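Local coordinates for accelerated cell death 11 (Arabidopsis thaliana, PDB 4NT1), which selectively transfers ceramide-1-phosphate and phytoceramide-1-phosphate between membranes, leaving ceramide and glycosphingolipids untouched, at residues S45-C50 against N167-D172; M111-F116 against S186-I191; I120-D125 against P160-L165; D130-S135 against L154-L159. One frame throughout, in Å; residues are numbered along the deposited sequence.

Overall arrangement
All four contacts belong to one all-helical chain with the GLTP fold, in which distant helices are brought together without any strand. Helix 98-121 serves interaction 2 and, at its end, interaction 3, while helix 162-168 serves both interaction 3 and interaction 1. Along the chain, interaction 4 falls within the span bridged by interaction 3, which itself lies within those of interactions 1 and 2; the segments of these last two alternate. Interaction 2 lies nearest the middle of the molecule. The centre of interaction 3 is about 12 Å from those of interactions 1 and 4, and F48 touches M111 to join interaction 1 to interaction 2, giving the continuous helical body of a lipid-transfer protein.

Interaction 1: S45-C50 against N167-D172; sequences SPLFGC and NMLKED
L47 and L169 meet at about a right angle, methyl against methyl, where the end of helix 162-168 comes up to helix 34-51 in the all-helical GLTP fold. Neither leucine leaves its backbone pointed straight at the other segment; it is the branched ends that turn inward, and CD2 of L47 reaches CD2 of L169 at 3.7 Å. The pair is buried, with L47 continuing onto V112 and F116 of helix 98-121 and onto I14 of helix 10-25, while L169 also packs on L11.

One turn further along, C50 and M168 do face each other directly. The thioether of M168 lies against the C50 side chain, SD being 4.1 Å from SG, so two sulfur atoms share a partly exposed edge of the contact. No hydrogen bond links the two segments. Helix 162-168 stops right here: K170, with positive phi (63°), closes it in a Schellman motif, and D172 then caps the start of helix 173-199. The bend of M168 at its last torsion, chi3 -92°, turns the terminal methyl away from the cysteine sulfur and toward the backbone of C50, where CE of M168 lies 3.9 Å from O of C50.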
loop_
_atom_site.group_PDB
_atom_site.type_symbol
_atom_site.label_atom_id
_atom_site.label_comp_id
_atom_site.label_asym_id
_atom_site.label_seq_id
_atom_site.Cartn_x
_atom_site.Cartn_y
_atom_site.Cartn_z
ATOM N N SER A 45 -0.670 -7.462 -0.249
ATOM C CA SER A 45 -1.953 -7.741 -0.917
ATOM C C SER A 45 -2.984 -8.502 -0.069
ATOM O O SER A 45 -4.162 -8.147 -0.066
ATOM C CB SER A 45 -1.737 -8.470 -2.251
ATOM O OG SER A 45 -1.015 -7.662 -3.158
ATOM N N PRO A 46 -2.560 -9.562 0.635
ATOM C CA PRO A 46 -3.568 -10.361 1.344
ATOM C C PRO A 46 -4.223 -9.630 2.510
ATOM O O PRO A 46 -5.267 -10.073 2.979
ATOM C CB PRO A 46 -2.768 -11.573 1.861
ATOM C CG PRO A 46 -1.520 -11.608 1.015
ATOM C CD PRO A 46 -1.217 -10.172 0.711
ATOM N N LEU A 47 -3.643 -8.527 2.975
ATOM C CA LEU A 47 -4.266 -7.785 4.065
ATOM C C LEU A 47 -5.656 -7.276 3.686
ATOM O O LEU A 47 -6.556 -7.243 4.523
ATOM C CB LEU A 47 -3.394 -6.609 4.515
ATOM C CG LEU A 47 -1.990 -6.919 5.024
ATOM C CD1 LEU A 47 -1.244 -5.620 5.301
ATOM C CD2 LEU A 47 -2.023 -7.804 6.275
ATOM N N PHE A 48 -5.837 -6.870 2.432
ATOM C CA PHE A 48 -7.128 -6.321 2.024
ATOM C C PHE A 48 -8.226 -7.372 2.137
ATOM O O PHE A 48 -9.340 -7.074 2.570
ATOM C CB PHE A 48 -7.063 -5.732 0.617
ATOM C CG PHE A 48 -6.184 -4.522 0.518
ATOM C CD1 PHE A 48 -6.647 -3.280 0.915
ATOM C CD2 PHE A 48 -4.889 -4.629 0.040
ATOM C CE1 PHE A 48 -5.841 -2.165 0.830
ATOM C CE2 PHE A 48 -4.073 -3.522 -0.041
ATOM C CZ PHE A 48 -4.554 -2.283 0.353
ATOM N N GLY A 49 -7.898 -8.609 1.773
ATOM C CA GLY A 49 -8.846 -9.700 1.874
ATOM C C GLY A 49 -9.209 -9.951 3.323
ATOM O O GLY A 49 -10.354 -10.271 3.636
ATOM N N CYS A 50 -8.224 -9.799 4.207
ATOM C CA CYS A 50 -8.442 -9.950 5.637
ATOM C C CYS A 50 -9.517 -9.005 6.156
ATOM O O CYS A 50 -10.289 -9.380 7.031
ATOM C CB CYS A 50 -7.144 -9.727 6.418
ATOM S SG CYS A 50 -5.947 -11.062 6.255
ATOM N N ASN A 167 -5.246 -12.622 15.011
ATOM C CA ASN A 167 -5.196 -14.072 14.890
ATOM C C ASN A 167 -4.826 -14.496 13.471
ATOM O O ASN A 167 -4.001 -15.389 13.272
ATOM C CB ASN A 167 -6.529 -14.693 15.306
ATOM C CG ASN A 167 -6.494 -16.207 15.290
ATOM O OD1 ASN A 167 -5.918 -16.834 16.180
ATOM N ND2 ASN A 167 -7.114 -16.804 14.279
ATOM N N MET A 168 -5.439 -13.845 12.488
ATOM C CA MET A 168 -5.151 -14.107 11.082
ATOM C C MET A 168 -3.694 -13.802 10.750
ATOM O O MET A 168 -3.101 -14.445 9.879
ATOM C CB MET A 168 -6.054 -13.262 10.185
ATOM C CG MET A 168 -7.513 -13.678 10.166
ATOM S SD MET A 168 -8.466 -12.624 9.060
ATOM C CE MET A 168 -9.032 -11.351 10.163
ATOM N N LEU A 169 -3.123 -12.821 11.440
ATOM C CA LEU A 169 -1.732 -12.425 11.209
ATOM C C LEU A 169 -0.746 -13.161 12.125
ATOM O O LEU A 169 0.459 -12.935 12.058
ATOM C CB LEU A 169 -1.568 -10.916 11.385
ATOM C CG LEU A 169 -2.538 -10.075 10.553
ATOM C CD1 LEU A 169 -2.459 -8.612 10.960
ATOM C CD2 LEU A 169 -2.274 -10.260 9.065
ATOM N N LYS A 170 -1.269 -14.026 12.984
ATOM C CA LYS A 170 -0.429 -14.863 13.835
ATOM C C LYS A 170 0.433 -14.053 14.808
ATOM O O LYS A 170 1.596 -14.383 15.025
ATOM C CB LYS A 170 0.473 -15.750 12.967
ATOM C CG LYS A 170 -0.269 -16.553 11.907
ATOM C CD LYS A 170 -1.175 -17.593 12.544
ATOM C CE LYS A 170 -1.887 -18.438 11.494
ATOM N NZ LYS A 170 -2.710 -19.521 12.113
ATOM N N GLU A 171 -0.133 -12.998 15.391
ATOM C CA GLU A 171 0.596 -12.171 16.355
ATOM C C GLU A 171 -0.276 -11.835 17.562
ATOM O O GLU A 171 -1.497 -11.817 17.455
ATOM C CB GLU A 171 1.046 -10.860 15.704
ATOM C CG GLU A 171 1.930 -11.004 14.463
ATOM C CD GLU A 171 3.343 -11.451 14.794
ATOM O OE1 GLU A 171 3.642 -11.635 15.993
ATOM O OE2 GLU A 171 4.154 -11.617 13.853
ATOM N N ASP A 172 0.342 -11.544 18.703
ATOM C CA ASP A 172 -0.408 -10.948 19.805
ATOM C C ASP A 172 -0.296 -9.425 19.728
ATOM O O ASP A 172 0.429 -8.900 18.882
ATOM C CB ASP A 172 0.028 -11.491 21.176
ATOM C CG ASP A 172 1.509 -11.314 21.441
ATOM O OD1 ASP A 172 2.093 -10.296 21.009
ATOM O OD2 ASP A 172 2.092 -12.199 22.104
#

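Interaction 2: M111-F116 against S186-I191; sequences MVKVLF and SSAPLI
K113 meets S187, A188 and I191 with the aliphatic part of its chain, and it carries this contact nearly alone among the residues of 111-116. Ahead of it in the sequence, M111 is directed away from helix 173-199, and V112 takes no part in the contact either.

At K113 the CA atoms of the two segments come closest, 6.8 Å from K113 CA to S187 CA. The side chain first runs straight out, with CG opposite the backbone N (chi1 -179°), which lays its methylenes over the serine hydroxyl: CG of K113 is 3.4 Å from OG of S187, and CB of K113 is 3.5 Å from the same OG. That hydroxyl has its polar partner within its own helix, the carbonyl O of Y183, so it offers the lysine a surface of van der Waals contact.

In this part of the GLTP fold the segments 111-116 and 186-191 run roughly antiparallel, 146° between their directions, with their axes 10.1 Å apart at closest approach. Farther out along the lysine, CD of K113 lies 4.1 Å from CB of A188 and, at the same distance, 4.1 Å from CD1 of I191. Bends at chi3 and chi4 then turn the ammonium group aside, and NZ forms a long, weak ion pair with E117.

Beyond the lysine, V114 and L115 turn to helix 129-139, where both meet S135, just as V112 packs on V44 of helix 34-51. F116 closes the segment, one face of its ring taking CG1 of V112, offset toward the rim.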
loop_
_atom_site.group_PDB
_atom_site.type_symbol
_atom_site.label_atom_id
_atom_site.label_comp_id
_atom_site.label_asym_id
_atom_site.label_seq_id
_atom_site.Cartn_x
_atom_site.Cartn_y
_atom_site.Cartn_z
ATOM N N MET A 111 -2.644 3.560 2.242
ATOM C CA MET A 111 -3.817 3.166 3.031
ATOM C C MET A 111 -3.443 2.208 4.170
ATOM O O MET A 111 -3.961 2.319 5.279
ATOM C CB MET A 111 -4.926 2.540 2.176
ATOM C CG MET A 111 -6.309 2.573 2.897
ATOM S SD MET A 111 -7.360 1.155 2.522
ATOM C CE MET A 111 -6.731 -0.090 3.656
ATOM N N VAL A 112 -2.562 1.256 3.885
ATOM C CA VAL A 112 -2.119 0.314 4.907
ATOM C C VAL A 112 -1.337 1.057 5.988
ATOM O O VAL A 112 -1.542 0.818 7.179
ATOM C CB VAL A 112 -1.313 -0.866 4.322
ATOM C CG1 VAL A 112 -0.785 -1.774 5.458
ATOM C CG2 VAL A 112 -2.184 -1.685 3.363
ATOM N N LYS A 113 -0.470 1.978 5.582
ATOM C CA LYS A 113 0.248 2.793 6.555
ATOM C C LYS A 113 -0.706 3.513 7.518
ATOM O O LYS A 113 -0.495 3.494 8.729
ATOM C CB LYS A 113 1.146 3.832 5.876
ATOM C CG LYS A 113 1.931 4.682 6.880
ATOM C CD LYS A 113 2.652 5.854 6.242
ATOM C CE LYS A 113 1.738 7.033 6.050
ATOM N NZ LYS A 113 2.423 8.291 6.459
ATOM N N VAL A 114 -1.743 4.157 6.982
ATOM C CA VAL A 114 -2.700 4.887 7.827
ATOM C C VAL A 114 -3.523 3.924 8.662
ATOM O O VAL A 114 -3.777 4.166 9.841
ATOM C CB VAL A 114 -3.651 5.778 6.997
ATOM C CG1 VAL A 114 -4.716 6.438 7.903
ATOM C CG2 VAL A 114 -2.856 6.830 6.239
ATOM N N LEU A 115 -3.945 2.826 8.046
ATOM C CA LEU A 115 -4.630 1.779 8.788
ATOM C C LEU A 115 -3.828 1.365 10.032
ATOM O O LEU A 115 -4.363 1.342 11.150
ATOM C CB LEU A 115 -4.868 0.561 7.895
ATOM C CG LEU A 115 -5.430 -0.639 8.649
ATOM C CD1 LEU A 115 -6.849 -0.321 9.119
ATOM C CD2 LEU A 115 -5.437 -1.850 7.739
ATOM N N PHE A 116 -2.548 1.034 9.838
ATOM C CA PHE A 116 -1.678 0.648 10.947
ATOM C C PHE A 116 -1.522 1.763 11.995
ATOM O O PHE A 116 -1.605 1.518 13.203
ATOM C CB PHE A 116 -0.299 0.199 10.431
ATOM C CG PHE A 116 -0.294 -1.177 9.809
ATOM C CD1 PHE A 116 -1.474 -1.893 9.643
ATOM C CD2 PHE A 116 0.895 -1.756 9.388
ATOM C CE1 PHE A 116 -1.467 -3.163 9.067
ATOM C CE2 PHE A 116 0.907 -3.028 8.823
ATOM C CZ PHE A 116 -0.272 -3.729 8.665
ATOM N N SER A 186 8.867 2.476 7.998
ATOM C CA SER A 186 9.580 2.193 6.757
ATOM C C SER A 186 8.815 2.711 5.544
ATOM O O SER A 186 9.404 3.277 4.614
ATOM C CB SER A 186 9.826 0.691 6.610
ATOM O OG SER A 186 10.748 0.237 7.587
ATOM N N SER A 187 7.499 2.534 5.562
ATOM C CA SER A 187 6.686 2.889 4.406
ATOM C C SER A 187 6.600 4.395 4.213
ATOM O O SER A 187 6.470 4.877 3.083
ATOM C CB SER A 187 5.282 2.268 4.494
ATOM O OG SER A 187 4.522 2.841 5.544
ATOM N N ALA A 188 6.689 5.152 5.301
ATOM C CA ALA A 188 6.523 6.600 5.177
ATOM C C ALA A 188 7.547 7.229 4.230
ATOM O O ALA A 188 7.163 7.918 3.288
ATOM C CB ALA A 188 6.515 7.292 6.548
ATOM N N PRO A 189 8.852 6.981 4.453
ATOM C CA PRO A 189 9.842 7.544 3.524
ATOM C C PRO A 189 9.726 6.972 2.108
ATOM O O PRO A 189 10.022 7.678 1.148
ATOM C CB PRO A 189 11.195 7.141 4.141
ATOM C CG PRO A 189 10.881 6.053 5.111
ATOM C CD PRO A 189 9.482 6.278 5.586
ATOM N N LEU A 190 9.329 5.707 1.988
ATOM C CA LEU A 190 9.124 5.090 0.677
ATOM C C LEU A 190 8.003 5.779 -0.104
ATOM O O LEU A 190 8.140 6.088 -1.302
ATOM C CB LEU A 190 8.806 3.594 0.852
ATOM C CG LEU A 190 8.422 2.857 -0.431
ATOM C CD1 LEU A 190 9.579 2.912 -1.402
ATOM C CD2 LEU A 190 8.005 1.410 -0.109
ATOM N N ILE A 191 6.891 6.017 0.582
ATOM C CA ILE A 191 5.744 6.675 -0.024
ATOM C C ILE A 191 6.102 8.100 -0.445
ATOM O O ILE A 191 5.707 8.557 -1.510
ATOM C CB ILE A 191 4.546 6.660 0.935
ATOM C CG1 ILE A 191 3.963 5.246 0.999
ATOM C CG2 ILE A 191 3.479 7.686 0.510
ATOM C CD1 ILE A 191 3.174 4.964 2.256
#

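Interaction 3: I120-D125 against P160-L165; sequences IASEGD and PTRAHL
R162 reaches from the first turn of helix 162-168 into the turn that follows helix 98-121, its side chain extended from CG to NE. The close part of the contact lies along this chain and at its guanidinium end: CD of R162 sits 3.2 Å from the carbonyl O of D125, and NH2 of R162 approaches CA of E123 at 3.7 Å. The buried guanidinium packs against the type II beta turn, S122 to D125, that leads out of helix 98-121 in this GLTP-fold protein. Its NE forms a salt bridge with E173, and NH1 a hydrogen bond with the carbonyl O of I119.

The S122 side is looser and water-bridged. OG of S122, hydrogen-bonded to the carbonyl O of Q118 back in helix 98-121, stands at the guanidinium edge, near its plane. A water spans the gap, accepting from NH1 of R162 at 2.7 Å and donating to OG of S122 at 2.9 Å. E123 and D125 are the exposed residues of the turn; the E123 carboxylate stays clear, OE1 lying 5.6 Å from NH2 of R162, and pairs with K177 instead. The chemistry implies an arginine whose charge is probably balanced mainly by E173, while backbone carbonyl and bridging water help to fix its rotation.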
loop_
_atom_site.group_PDB
_atom_site.type_symbol
_atom_site.label_atom_id
_atom_site.label_comp_id
_atom_site.label_asym_id
_atom_site.label_seq_id
_atom_site.Cartn_x
_atom_site.Cartn_y
_atom_site.Cartn_z
ATOM N N ILE A 120 -2.797 1.371 15.901
ATOM C CA ILE A 120 -1.934 1.681 17.039
ATOM C C ILE A 120 -2.531 2.786 17.911
ATOM O O ILE A 120 -2.581 2.666 19.143
ATOM C CB ILE A 120 -0.507 2.052 16.571
ATOM C CG1 ILE A 120 0.147 0.834 15.916
ATOM C CG2 ILE A 120 0.339 2.529 17.754
ATOM C CD1 ILE A 120 1.333 1.167 15.009
ATOM N N ALA A 121 -3.010 3.848 17.270
ATOM C CA ALA A 121 -3.563 5.000 17.976
ATOM C C ALA A 121 -4.852 4.669 18.729
ATOM O O ALA A 121 -5.201 5.334 19.701
ATOM C CB ALA A 121 -3.796 6.151 17.001
ATOM N N SER A 122 -5.567 3.644 18.286
ATOM C CA SER A 122 -6.825 3.297 18.940
ATOM C C SER A 122 -6.700 2.115 19.905
ATOM O O SER A 122 -7.703 1.522 20.288
ATOM C CB SER A 122 -7.907 3.018 17.897
ATOM O OG SER A 122 -7.586 1.853 17.165
ATOM N N GLU A 123 -5.473 1.789 20.307
ATOM C CA GLU A 123 -5.237 0.678 21.218
ATOM C C GLU A 123 -6.199 0.745 22.408
ATOM O O GLU A 123 -6.347 1.796 23.029
ATOM C CB GLU A 123 -3.792 0.709 21.708
ATOM C CG GLU A 123 -3.387 -0.495 22.532
ATOM C CD GLU A 123 -1.947 -0.413 23.002
ATOM O OE1 GLU A 123 -1.255 0.569 22.649
ATOM O OE2 GLU A 123 -1.506 -1.330 23.729
ATOM N N GLY A 124 -6.853 -0.370 22.716
ATOM C CA GLY A 124 -7.871 -0.391 23.754
ATOM C C GLY A 124 -9.266 -0.516 23.166
ATOM O O GLY A 124 -10.211 -0.930 23.840
ATOM N N ASP A 125 -9.393 -0.143 21.899
ATOM C CA ASP A 125 -10.629 -0.345 21.154
ATOM C C ASP A 125 -10.616 -1.752 20.566
ATOM O O ASP A 125 -9.611 -2.188 20.005
ATOM C CB ASP A 125 -10.751 0.686 20.029
ATOM C CG ASP A 125 -10.890 2.103 20.546
ATOM O OD1 ASP A 125 -10.712 2.311 21.768
ATOM O OD2 ASP A 125 -11.171 3.008 19.728
ATOM N N PRO A 160 -13.409 -7.938 10.382
ATOM C CA PRO A 160 -13.115 -8.837 11.501
ATOM C C PRO A 160 -12.935 -8.012 12.774
ATOM O O PRO A 160 -12.622 -6.829 12.684
ATOM C CB PRO A 160 -11.772 -9.457 11.099
ATOM C CG PRO A 160 -11.129 -8.418 10.229
ATOM C CD PRO A 160 -12.275 -7.817 9.447
ATOM N N THR A 161 -13.133 -8.620 13.938
ATOM C CA THR A 161 -12.729 -7.980 15.186
ATOM C C THR A 161 -11.219 -7.760 15.164
ATOM O O THR A 161 -10.493 -8.435 14.435
ATOM C CB THR A 161 -13.084 -8.842 16.407
ATOM O OG1 THR A 161 -12.197 -9.967 16.480
ATOM C CG2 THR A 161 -14.531 -9.332 16.314
ATOM N N ARG A 162 -10.751 -6.806 15.957
ATOM C CA ARG A 162 -9.328 -6.523 16.038
ATOM C C ARG A 162 -8.578 -7.779 16.473
ATOM O O ARG A 162 -7.533 -8.124 15.912
ATOM C CB ARG A 162 -9.097 -5.358 16.998
ATOM C CG ARG A 162 -7.652 -4.993 17.238
ATOM C CD ARG A 162 -7.600 -3.819 18.203
ATOM N NE ARG A 162 -6.244 -3.504 18.637
ATOM C CZ ARG A 162 -5.688 -2.301 18.534
ATOM N NH1 ARG A 162 -6.377 -1.277 18.013
ATOM N NH2 ARG A 162 -4.442 -2.124 18.958
ATOM N N ALA A 163 -9.137 -8.486 17.449
ATOM C CA ALA A 163 -8.550 -9.732 17.922
ATOM C C ALA A 163 -8.474 -10.794 16.828
ATOM O O ALA A 163 -7.501 -11.541 16.740
ATOM C CB ALA A 163 -9.321 -10.262 19.128
ATOM N N HIS A 164 -9.510 -10.867 16.003
ATOM C CA HIS A 164 -9.541 -11.834 14.917
ATOM C C HIS A 164 -8.485 -11.501 13.860
ATOM O O HIS A 164 -7.830 -12.396 13.332
ATOM C CB HIS A 164 -10.934 -11.897 14.280
ATOM C CG HIS A 164 -11.065 -12.965 13.242
ATOM N ND1 HIS A 164 -12.001 -12.914 12.232
ATOM C CD2 HIS A 164 -10.368 -14.110 13.054
ATOM C CE1 HIS A 164 -11.877 -13.984 11.466
ATOM N NE2 HIS A 164 -10.890 -14.723 11.940
ATOM N N LEU A 165 -8.309 -10.214 13.563
ATOM C CA LEU A 165 -7.274 -9.806 12.602
ATOM C C LEU A 165 -5.889 -10.224 13.094
ATOM O O LEU A 165 -5.075 -10.761 12.335
ATOM C CB LEU A 165 -7.313 -8.299 12.334
ATOM C CG LEU A 165 -6.192 -7.784 11.421
ATOM C CD1 LEU A 165 -6.350 -8.349 10.020
ATOM C CD2 LEU A 165 -6.113 -6.252 11.376
HETATM O O HOH W 1 -8.737 -0.786 16.902
#

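Interaction 4: D130-S135 against L154-L159; sequences DPATKS and LGMYAL
A132 and T133 receive M156 and L159 on one face of helix 129-139, and it is the shapes of the two larger side chains that make the fit. L159 presents its fork: with CG lying opposite its own carbonyl carbon (chi1 -71°), both methyls come level with the alanine, and CD2 of L159 stands 3.8 Å from CB of A132. CD1 of L159 lies equally near that same CB, at 3.8 Å, so the methyl of A132 faces the fork, equally near both branches.

In the GLTP fold this contact joins helix 129-139 to the chain that follows helix 146-155, where M156 and Y157 form a short 3-10 turn on the way to helix 162-168. F55 touches both A132 and M156 and extends the apolar patch. H144, which binds the phosphorylated sphingoid lipid, has its side chain about 10 Å from that of M156.

M156 comes from the same segment as L159, one turn earlier, and bends at chi2 (-61°) before its chain straightens to the terminal methyl. The bend lays the thioether across T133, whose side chain it meets at a slant, with SD of M156 3.8 Å from OG1 of T133. SD of M156 also lies 4.1 Å from CB of A132, and CE of M156 ends 4.0 Å from the carbonyl O of A132. The threonine hydroxyl is hydrogen-bonded to the carbonyl O of K129, one turn back in its own helix, so its polar need is met there.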
loop_
_atom_site.group_PDB
_atom_site.type_symbol
_atom_site.label_atom_id
_atom_site.label_comp_id
_atom_site.label_asym_id
_atom_site.label_seq_id
_atom_site.Cartn_x
_atom_site.Cartn_y
_atom_site.Cartn_z
ATOM N N ASP A 130 -13.246 2.290 13.123
ATOM C CA ASP A 130 -12.659 3.614 12.944
ATOM C C ASP A 130 -11.325 3.618 12.166
ATOM O O ASP A 130 -11.165 4.401 11.228
ATOM C CB ASP A 130 -12.572 4.375 14.275
ATOM C CG ASP A 130 -13.922 4.934 14.710
ATOM O OD1 ASP A 130 -14.952 4.574 14.090
ATOM O OD2 ASP A 130 -13.958 5.730 15.673
ATOM N N PRO A 131 -10.374 2.740 12.534
ATOM C CA PRO A 131 -9.142 2.708 11.725
ATOM C C PRO A 131 -9.388 2.374 10.252
ATOM O O PRO A 131 -8.789 3.004 9.379
ATOM C CB PRO A 131 -8.308 1.595 12.381
ATOM C CG PRO A 131 -8.824 1.519 13.795
ATOM C CD PRO A 131 -10.287 1.879 13.727
ATOM N N ALA A 132 -10.231 1.385 9.971
ATOM C CA ALA A 132 -10.501 1.020 8.574
ATOM C C ALA A 132 -11.228 2.156 7.849
ATOM O O ALA A 132 -10.902 2.496 6.709
ATOM C CB ALA A 132 -11.297 -0.261 8.499
ATOM N N THR A 133 -12.208 2.754 8.519
ATOM C CA THR A 133 -12.936 3.884 7.936
ATOM C C THR A 133 -12.045 5.109 7.697
ATOM O O THR A 133 -12.101 5.725 6.633
ATOM C CB THR A 133 -14.159 4.281 8.798
ATOM O OG1 THR A 133 -15.083 3.192 8.827
ATOM C CG2 THR A 133 -14.851 5.516 8.213
ATOM N N LYS A 134 -11.216 5.460 8.679
ATOM C CA LYS A 134 -10.361 6.639 8.555
ATOM C C LYS A 134 -9.299 6.476 7.468
ATOM O O LYS A 134 -8.996 7.419 6.738
ATOM C CB LYS A 134 -9.693 6.974 9.887
ATOM C CG LYS A 134 -10.643 7.584 10.912
ATOM C CD LYS A 134 -9.942 7.788 12.248
ATOM C CE LYS A 134 -10.861 8.453 13.265
ATOM N NZ LYS A 134 -10.170 8.715 14.563
ATOM N N SER A 135 -8.728 5.283 7.364
ATOM C CA SER A 135 -7.700 5.061 6.353
ATOM C C SER A 135 -8.335 5.050 4.960
ATOM O O SER A 135 -7.767 5.584 4.013
ATOM C CB SER A 135 -6.914 3.771 6.633
ATOM O OG SER A 135 -7.758 2.633 6.598
ATOM N N LEU A 154 -20.964 0.131 3.579
ATOM C CA LEU A 154 -21.901 -0.920 3.953
ATOM C C LEU A 154 -21.162 -2.191 4.371
ATOM O O LEU A 154 -21.668 -2.991 5.158
ATOM C CB LEU A 154 -22.881 -1.195 2.812
ATOM C CG LEU A 154 -23.781 -0.005 2.444
ATOM C CD1 LEU A 154 -24.700 -0.339 1.276
ATOM C CD2 LEU A 154 -24.587 0.458 3.655
ATOM N N GLY A 155 -19.947 -2.359 3.863
ATOM C CA GLY A 155 -19.150 -3.525 4.193
ATOM C C GLY A 155 -18.418 -3.438 5.519
ATOM O O GLY A 155 -17.860 -4.432 5.988
ATOM N N MET A 156 -18.421 -2.259 6.133
ATOM C CA MET A 156 -17.676 -2.044 7.367
ATOM C C MET A 156 -18.151 -2.923 8.524
ATOM O O MET A 156 -17.370 -3.253 9.412
ATOM C CB MET A 156 -17.699 -0.567 7.779
ATOM C CG MET A 156 -16.817 0.335 6.933
ATOM S SD MET A 156 -15.061 -0.102 6.997
ATOM C CE MET A 156 -14.428 0.971 5.715
ATOM N N TYR A 157 -19.426 -3.301 8.514
ATOM C CA TYR A 157 -19.980 -4.133 9.580
ATOM C C TYR A 157 -19.328 -5.506 9.566
ATOM O O TYR A 157 -19.313 -6.210 10.576
ATOM C CB TYR A 157 -21.492 -4.289 9.412
ATOM N N ALA A 158 -18.790 -5.874 8.408
ATOM C CA ALA A 158 -18.218 -7.198 8.207
ATOM C C ALA A 158 -16.704 -7.218 8.404
ATOM O O ALA A 158 -16.048 -8.183 8.043
ATOM C CB ALA A 158 -18.580 -7.724 6.828
ATOM N N LEU A 159 -16.151 -6.150 8.966
ATOM C CA LEU A 159 -14.747 -6.179 9.355
ATOM C C LEU A 159 -14.563 -7.267 10.397
ATOM O O LEU A 159 -15.451 -7.499 11.216
ATOM C CB LEU A 159 -14.320 -4.843 9.960
ATOM C CG LEU A 159 -14.194 -3.631 9.044
ATOM C CD1 LEU A 159 -14.215 -2.346 9.857
ATOM C CD2 LEU A 159 -12.921 -3.718 8.206
#